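Local coordinates for uncharacterized protein (PDB 6I86), which is of unknown function but is encoded in the crocagin biosynthetic gene cluster and is presumably involved in making this ribosomally derived peptide natural product, at residues T35-A38 and V39-I42; W43-I47 and A48-V52; S124-E127 and E128-Y132. All coordinates share one frame; numbering follows the deposited sequence.

Contact 1: residues T35-A38 and V39-I42; sequences TNDA and VDRI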
loop_
_atom_site.group_PDB
_atom_site.type_symbol
_atom_site.label_atom_id
_atom_site.label_comp_id
_atom_site.label_asym_id
_atom_site.label_seq_id
_atom_site.Cartn_x
_atom_site.Cartn_y
_atom_site.Cartn_z
ATOM N N THR A 35 21.576 -7.903 3.262
ATOM C CA THR A 35 22.118 -7.989 4.611
ATOM C C THR A 35 21.019 -8.364 5.605
ATOM O O THR A 35 19.826 -8.327 5.299
ATOM C CB THR A 35 22.797 -6.675 5.015
ATOM O OG1 THR A 35 23.288 -6.785 6.356
ATOM C CG2 THR A 35 21.827 -5.515 4.935
ATOM N N ASN A 36 21.445 -8.718 6.816
ATOM C CA ASN A 36 20.580 -9.371 7.788
ATOM C C ASN A 36 19.643 -8.375 8.472
ATOM O O ASN A 36 19.811 -7.156 8.393
ATOM C CB ASN A 36 21.420 -10.108 8.832
ATOM C CG ASN A 36 22.338 -9.180 9.604
ATOM O OD1 ASN A 36 23.302 -8.647 9.053
ATOM N ND2 ASN A 36 22.047 -8.986 10.884
ATOM N N ASP A 37 18.637 -8.929 9.157
ATOM C CA ASP A 37 17.661 -8.155 9.927
ATOM C C ASP A 37 16.929 -7.138 9.061
ATOM O O ASP A 37 16.639 -6.022 9.495
ATOM C CB ASP A 37 18.310 -7.460 11.123
ATOM C CG ASP A 37 18.972 -8.427 12.061
ATOM O OD1 ASP A 37 18.532 -9.593 12.121
ATOM O OD2 ASP A 37 19.920 -8.011 12.751
ATOM N N ALA A 38 16.625 -7.526 7.823
ATOM C CA ALA A 38 15.790 -6.671 6.991
ATOM C C ALA A 38 14.438 -6.426 7.645
ATOM O O ALA A 38 13.853 -5.352 7.474
ATOM C CB ALA A 38 15.614 -7.288 5.605
ATOM N N VAL A 39 13.944 -7.397 8.419
ATOM C CA VAL A 39 12.646 -7.252 9.070
ATOM C C VAL A 39 12.683 -6.136 10.109
ATOM O O VAL A 39 11.703 -5.399 10.279
ATOM C CB VAL A 39 12.206 -8.597 9.681
ATOM C CG1 VAL A 39 13.134 -9.017 10.821
ATOM C CG2 VAL A 39 10.763 -8.520 10.156
ATOM N N ASP A 40 13.807 -5.989 10.816
ATOM C CA ASP A 40 13.934 -4.881 11.757
ATOM C C ASP A 40 14.044 -3.553 11.026
ATOM O O ASP A 40 13.518 -2.535 11.490
ATOM C CB ASP A 40 15.148 -5.083 12.665
ATOM C CG ASP A 40 14.954 -6.209 13.657
ATOM O OD1 ASP A 40 15.962 -6.802 14.092
ATOM O OD2 ASP A 40 13.789 -6.495 14.006
ATOM N N ARG A 41 14.724 -3.545 9.879
ATOM C CA ARG A 41 14.916 -2.298 9.151
ATOM C C ARG A 41 13.650 -1.876 8.415
ATOM O O ARG A 41 13.459 -0.684 8.153
ATOM C CB ARG A 41 16.098 -2.435 8.192
ATOM C CG ARG A 41 17.440 -2.459 8.910
ATOM C CD ARG A 41 18.619 -2.603 7.963
ATOM N NE ARG A 41 18.822 -3.987 7.552
ATOM C CZ ARG A 41 18.611 -4.441 6.321
ATOM N NH1 ARG A 41 18.202 -3.617 5.366
ATOM N NH2 ARG A 41 18.818 -5.720 6.042
ATOM N N ILE A 42 12.777 -2.829 8.079
ATOM C CA ILE A 42 11.452 -2.474 7.574
ATOM C C ILE A 42 10.666 -1.727 8.644
ATOM O O ILE A 42 10.039 -0.695 8.376
ATOM C CB ILE A 42 10.697 -3.730 7.099
ATOM C CG1 ILE A 42 11.406 -4.374 5.907
ATOM C CG2 ILE A 42 9.263 -3.384 6.737
ATOM C CD1 ILE A 42 10.677 -5.575 5.351
#
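Arg41 reaches back from the first turn of helix 38-47 to the loop that leads into it, and its NH2 donates to the backbone oxygen of Asn36. The bond from NH2 to Asn36 O is 2.9 Å long and nearly straight, at 166°. It lies in the guanidinium plane, yet it meets the carbonyl from well above the carbonyl's own plane. NE adds a weak second bond to the same oxygen. Thr35 O also sits at the guanidinium edge, 2.9 Å from Arg41 NH2, but at an angle too poor for a hydrogen bond. The two faces of the group are covered by carbon: Ala38 CA lies 3.3 Å above one face, toward its rim, and Thr35 CG2 comes over the other, 3.7 Å from Arg41 CZ. A sharp bend at chi3 (-80°) folds the otherwise stretched chain back over the loop. Phe32 of helix 30-34 holds the group from outside, its carbonyl accepting from NH1 and its ring making a cation-pi contact. Replacement by an alanine removes the guanidinium, which would probably leave the carbonyls of Asn36 and Phe32 without these donors and the Phe32 ring without its cation, and so free the loop to move. Further back, Asp37 holds the N-cap position without a capping bond from its side chain; its positive phi turns the chain into the helix. Asp37 O accepts from Arg41 N at 3.2 Å, and Ala38 O takes Ile42 N at 2.8 Å; Ile42 itself packs onto Trp17 and Leu19. Arginine suits this place because one planar cation can serve two carbonyl oxygens, one in the loop and one in helix 30-34, while its flat faces rest on carbon.

Contact 2: residues W43-I47 and A48-V52; sequences WRLKI and AHELV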
loop_
_atom_site.group_PDB
_atom_site.type_symbol
_atom_site.label_atom_id
_atom_site.label_comp_id
_atom_site.label_asym_id
_atom_site.label_seq_id
_atom_site.Cartn_x
_atom_site.Cartn_y
_atom_site.Cartn_z
ATOM N N TRP A 43 10.688 -2.241 9.877
ATOM C CA TRP A 43 9.933 -1.611 10.956
ATOM C C TRP A 43 10.471 -0.224 11.277
ATOM O O TRP A 43 9.706 0.674 11.648
ATOM C CB TRP A 43 9.954 -2.493 12.201
ATOM C CG TRP A 43 8.871 -2.160 13.174
ATOM C CD1 TRP A 43 9.003 -1.497 14.359
ATOM C CD2 TRP A 43 7.477 -2.456 13.032
ATOM N NE1 TRP A 43 7.778 -1.373 14.970
ATOM C CE2 TRP A 43 6.824 -1.953 14.175
ATOM C CE3 TRP A 43 6.720 -3.102 12.052
ATOM C CZ2 TRP A 43 5.451 -2.078 14.363
ATOM C CZ3 TRP A 43 5.358 -3.225 12.240
ATOM C CH2 TRP A 43 4.736 -2.716 13.386
ATOM N N ARG A 44 11.785 -0.032 11.155
ATOM C CA ARG A 44 12.354 1.293 11.383
ATOM C C ARG A 44 11.911 2.275 10.307
ATOM O O ARG A 44 11.643 3.446 10.601
ATOM C CB ARG A 44 13.875 1.212 11.438
ATOM C CG ARG A 44 14.393 0.499 12.659
ATOM C CD ARG A 44 15.720 1.078 13.071
ATOM N NE ARG A 44 16.784 0.797 12.113
ATOM C CZ ARG A 44 17.470 -0.341 12.078
ATOM N NH1 ARG A 44 17.197 -1.308 12.945
ATOM N NH2 ARG A 44 18.430 -0.512 11.181
ATOM N N LEU A 45 11.834 1.819 9.055
ATOM C CA LEU A 45 11.297 2.667 7.998
ATOM C C LEU A 45 9.836 3.010 8.261
ATOM O O LEU A 45 9.399 4.138 8.003
ATOM C CB LEU A 45 11.455 1.982 6.640
ATOM C CG LEU A 45 12.865 1.917 6.052
ATOM C CD1 LEU A 45 12.877 1.097 4.767
ATOM C CD2 LEU A 45 13.403 3.318 5.804
ATOM N N LYS A 46 9.066 2.049 8.781
ATOM C CA LYS A 46 7.678 2.325 9.135
ATOM C C LYS A 46 7.595 3.356 10.253
ATOM O O LYS A 46 6.793 4.296 10.191
ATOM C CB LYS A 46 6.969 1.036 9.546
ATOM C CG LYS A 46 5.557 1.255 10.064
ATOM C CD LYS A 46 4.915 -0.044 10.517
ATOM C CE LYS A 46 3.920 0.210 11.637
ATOM N NZ LYS A 46 3.027 1.359 11.328
ATOM N N ILE A 47 8.416 3.187 11.294
ATOM C CA ILE A 47 8.430 4.143 12.398
ATOM C C ILE A 47 8.775 5.538 11.892
ATOM O O ILE A 47 8.212 6.539 12.350
ATOM C CB ILE A 47 9.412 3.677 13.492
ATOM C CG1 ILE A 47 8.894 2.408 14.171
ATOM C CG2 ILE A 47 9.633 4.771 14.528
ATOM C CD1 ILE A 47 9.863 1.809 15.167
ATOM N N ALA A 48 9.691 5.624 10.928
ATOM C CA ALA A 48 10.134 6.899 10.378
ATOM C C ALA A 48 9.202 7.439 9.301
ATOM O O ALA A 48 9.539 8.442 8.661
ATOM C CB ALA A 48 11.553 6.767 9.820
ATOM N N HIS A 49 8.047 6.805 9.094
ATOM C CA HIS A 49 7.050 7.232 8.113
ATOM C C HIS A 49 7.604 7.254 6.693
ATOM O O HIS A 49 7.117 8.011 5.846
ATOM C CB HIS A 49 6.460 8.602 8.476
ATOM C CG HIS A 49 6.189 8.772 9.937
ATOM N ND1 HIS A 49 5.243 8.029 10.610
ATOM C CD2 HIS A 49 6.750 9.591 10.860
ATOM C CE1 HIS A 49 5.229 8.386 11.882
ATOM N NE2 HIS A 49 6.134 9.330 12.060
ATOM N N GLU A 50 8.625 6.442 6.414
ATOM C CA GLU A 50 9.109 6.270 5.052
ATOM C C GLU A 50 8.393 5.151 4.307
ATOM O O GLU A 50 8.481 5.093 3.075
ATOM C CB GLU A 50 10.619 5.999 5.041
ATOM C CG GLU A 50 11.481 7.182 5.451
ATOM C CD GLU A 50 12.952 6.927 5.202
ATOM O OE1 GLU A 50 13.286 6.434 4.102
ATOM O OE2 GLU A 50 13.772 7.214 6.098
ATOM N N LEU A 51 7.689 4.268 5.013
ATOM C CA LEU A 51 6.888 3.245 4.361
ATOM C C LEU A 51 5.595 3.038 5.133
ATOM O O LEU A 51 5.506 3.313 6.333
ATOM C CB LEU A 51 7.657 1.911 4.209
ATOM C CG LEU A 51 7.912 0.895 5.333
ATOM C CD1 LEU A 51 6.683 0.060 5.688
ATOM C CD2 LEU A 51 9.052 -0.020 4.916
ATOM N N VAL A 52 4.585 2.551 4.414
ATOM C CA VAL A 52 3.301 2.156 4.979
ATOM C C VAL A 52 3.153 0.652 4.790
ATOM O O VAL A 52 3.492 0.117 3.728
ATOM C CB VAL A 52 2.134 2.925 4.320
ATOM C CG1 VAL A 52 0.797 2.277 4.641
ATOM C CG2 VAL A 52 2.145 4.383 4.767
HETATM O O HOH W 1 3.875 3.946 8.539
#
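Leu45 and Leu51 meet where helix 38-47 gives way to strand 51-55, their side chains crossing at about a right angle. From the root of Leu45, CB touches Leu51 CD2 at 3.6 Å. Beyond CG the chain forks: CD1 continues over the same Leu51 methyl, CD2, at 4.0 Å, whereas Leu45 CD2 swings toward Glu50, lying 3.9 Å from its CB and 3.6 Å from its OE1. Leu51 turns its branches back to the helix because its CG takes the position between backbone N and carbonyl carbon (chi1 77°), which also lets CD1 approach Lys46 CB. Cys25 and Ile27 also touch Leu45, and Ile27 reaches Leu51 as well. The backbone forms a Schellman motif, with His49, the C-prime residue, at a positive phi. Glu50 N donates to Leu45 O at 2.9 Å. His49 N donates to Lys46 O at 3.0 Å. The fold of the turn sets Ile47 O over the centre of the His49 ring, 3.4 Å above its plane. Water 1 donates to Leu51 O at 2.8 Å and weakly to Lys46 O. The last turn of a helix leaves carbonyls without the usual amide partners; here the reversing chain supplies them, while the two leucines pack beside these bonds, so that polar and apolar contacts end the helix together.

Contact 3: residues S124-E127 and E128-Y132; sequences SVHE and ESKHY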
loop_
_atom_site.group_PDB
_atom_site.type_symbol
_atom_site.label_atom_id
_atom_site.label_comp_id
_atom_site.label_asym_id
_atom_site.label_seq_id
_atom_site.Cartn_x
_atom_site.Cartn_y
_atom_site.Cartn_z
ATOM N N SER A 124 -10.578 -4.376 4.360
ATOM C CA SER A 124 -11.703 -5.273 4.603
ATOM C C SER A 124 -11.145 -6.685 4.746
ATOM O O SER A 124 -10.748 -7.307 3.757
ATOM C CB SER A 124 -12.721 -5.193 3.471
ATOM O OG SER A 124 -13.759 -6.137 3.660
ATOM N N VAL A 125 -11.101 -7.183 5.983
ATOM C CA VAL A 125 -10.716 -8.574 6.205
ATOM C C VAL A 125 -11.735 -9.510 5.568
ATOM O O VAL A 125 -11.382 -10.590 5.075
ATOM C CB VAL A 125 -10.557 -8.844 7.714
ATOM C CG1 VAL A 125 -10.169 -10.291 7.962
ATOM C CG2 VAL A 125 -9.524 -7.905 8.316
ATOM N N HIS A 126 -13.010 -9.109 5.553
ATOM C CA HIS A 126 -14.040 -9.916 4.906
ATOM C C HIS A 126 -13.764 -10.064 3.414
ATOM O O HIS A 126 -13.874 -11.161 2.856
ATOM C CB HIS A 126 -15.412 -9.289 5.143
ATOM C CG HIS A 126 -16.556 -10.199 4.816
ATOM N ND1 HIS A 126 -17.467 -9.922 3.820
ATOM C CD2 HIS A 126 -16.935 -11.383 5.355
ATOM C CE1 HIS A 126 -18.358 -10.896 3.758
ATOM N NE2 HIS A 126 -18.058 -11.794 4.680
ATOM N N GLU A 127 -13.402 -8.964 2.751
ATOM C CA GLU A 127 -13.094 -9.036 1.327
ATOM C C GLU A 127 -11.777 -9.764 1.086
ATOM O O GLU A 127 -11.662 -10.548 0.137
ATOM C CB GLU A 127 -13.047 -7.630 0.729
ATOM C CG GLU A 127 -12.950 -7.596 -0.792
ATOM C CD GLU A 127 -14.234 -8.027 -1.474
ATOM O OE1 GLU A 127 -15.288 -8.060 -0.804
ATOM O OE2 GLU A 127 -14.194 -8.324 -2.687
ATOM N N GLU A 128 -10.774 -9.509 1.934
ATOM C CA GLU A 128 -9.492 -10.201 1.814
ATOM C C GLU A 128 -9.672 -11.712 1.844
ATOM O O GLU A 128 -9.085 -12.434 1.029
ATOM C CB GLU A 128 -8.551 -9.762 2.937
ATOM C CG GLU A 128 -7.306 -10.630 3.058
ATOM C CD GLU A 128 -6.573 -10.446 4.370
ATOM O OE1 GLU A 128 -6.576 -9.317 4.909
ATOM O OE2 GLU A 128 -5.986 -11.432 4.861
ATOM N N SER A 129 -10.496 -12.207 2.769
ATOM C CA SER A 129 -10.703 -13.641 2.933
ATOM C C SER A 129 -11.439 -14.282 1.763
ATOM O O SER A 129 -11.591 -15.509 1.757
ATOM C CB SER A 129 -11.460 -13.911 4.235
ATOM O OG SER A 129 -12.749 -13.324 4.208
ATOM N N LYS A 130 -11.905 -13.504 0.785
ATOM C CA LYS A 130 -12.466 -14.080 -0.430
ATOM C C LYS A 130 -11.404 -14.477 -1.444
ATOM O O LYS A 130 -11.735 -15.139 -2.432
ATOM C CB LYS A 130 -13.423 -13.098 -1.110
ATOM C CG LYS A 130 -14.664 -12.724 -0.326
ATOM C CD LYS A 130 -15.458 -11.672 -1.092
ATOM C CE LYS A 130 -16.616 -11.128 -0.272
ATOM N NZ LYS A 130 -17.296 -10.005 -0.976
ATOM N N HIS A 131 -10.146 -14.092 -1.228
ATOM C CA HIS A 131 -9.151 -14.080 -2.293
ATOM C C HIS A 131 -7.882 -14.837 -1.925
ATOM O O HIS A 131 -6.822 -14.588 -2.510
ATOM C CB HIS A 131 -8.832 -12.633 -2.670
ATOM C CG HIS A 131 -10.042 -11.846 -3.070
ATOM N ND1 HIS A 131 -10.381 -10.648 -2.479
ATOM C CD2 HIS A 131 -11.004 -12.099 -3.989
ATOM C CE1 HIS A 131 -11.497 -10.194 -3.023
ATOM N NE2 HIS A 131 -11.894 -11.055 -3.943
ATOM N N TYR A 132 -7.967 -15.764 -0.969
ATOM C CA TYR A 132 -6.822 -16.605 -0.645
ATOM C C TYR A 132 -6.565 -17.662 -1.710
ATOM O O TYR A 132 -5.435 -18.149 -1.821
ATOM C CB TYR A 132 -7.030 -17.278 0.714
ATOM C CG TYR A 132 -7.129 -16.311 1.870
ATOM C CD1 TYR A 132 -6.336 -15.172 1.916
ATOM C CD2 TYR A 132 -8.014 -16.535 2.916
ATOM C CE1 TYR A 132 -6.422 -14.283 2.974
ATOM C CE2 TYR A 132 -8.106 -15.654 3.976
ATOM C CZ TYR A 132 -7.309 -14.528 4.000
ATOM O OH TYR A 132 -7.397 -13.645 5.054
HETATM O O HOH W 2 -16.670 -8.566 -3.629
#
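Glu127 sends CG away from its own amide nitrogen (chi1 -171°) and then bends at chi2 (71°), which carries its carboxylate to the end of the extended Lys130 chain, and the two form a salt bridge. Lys130 NZ meets Glu127 OE1 on its syn side at 2.8 Å, 31° out of the carboxylate plane. Water 2 bridges the pair a second time, through the other carboxylate oxygen, donating to Glu127 OE2 at 2.7 Å and accepting from Lys130 NZ at 3.1 Å. The same OE2 takes Gly145 N and lies 3.3 Å from His131 CE1, whose ring has its two nitrogens bonded to Asp147 and Glu144. The motif beneath is a single helical turn, 125-128, opened by Ser124: its OG is the N-cap acceptor for Glu127 N at 3.0 Å, serine being short enough to reach back, and it bonds Asn79 O as well. A type I turn from Glu128 to His131 then leads the chain away, with Lys130 N on Glu127 O. Ser129 OG stands 2.8 Å from His126 O, with Val125 O also close. Buried Glu128 is gripped by Trp123 NE1 and Val57 N, while Tyr132 OH donates to its OE2 at 2.6 Å.

Contacts 1 and 2 bracket one element, helix 38-47: 35-42 starts it and 43-52 ends it, and they touch through Ile42 O and Leu51 CD2. Both lie at the surface, about 12 Å apart between centres, but they differ in chemistry, an arginine binding carbonyls of the loop and of the preceding helix at the beginning, a leucine pair and a Schellman turn at the end. Contact 3 belongs to a separate, much shorter helix, 125-128, across the chain's centre from contact 2 and about 25 Å away between centres. It is partly buried, and its polar groups are met by one salt bridge and by hydrogen bonds to neighbouring loops. A side chain caps the helix start there, whereas in contact 1 the N-cap side chain does not.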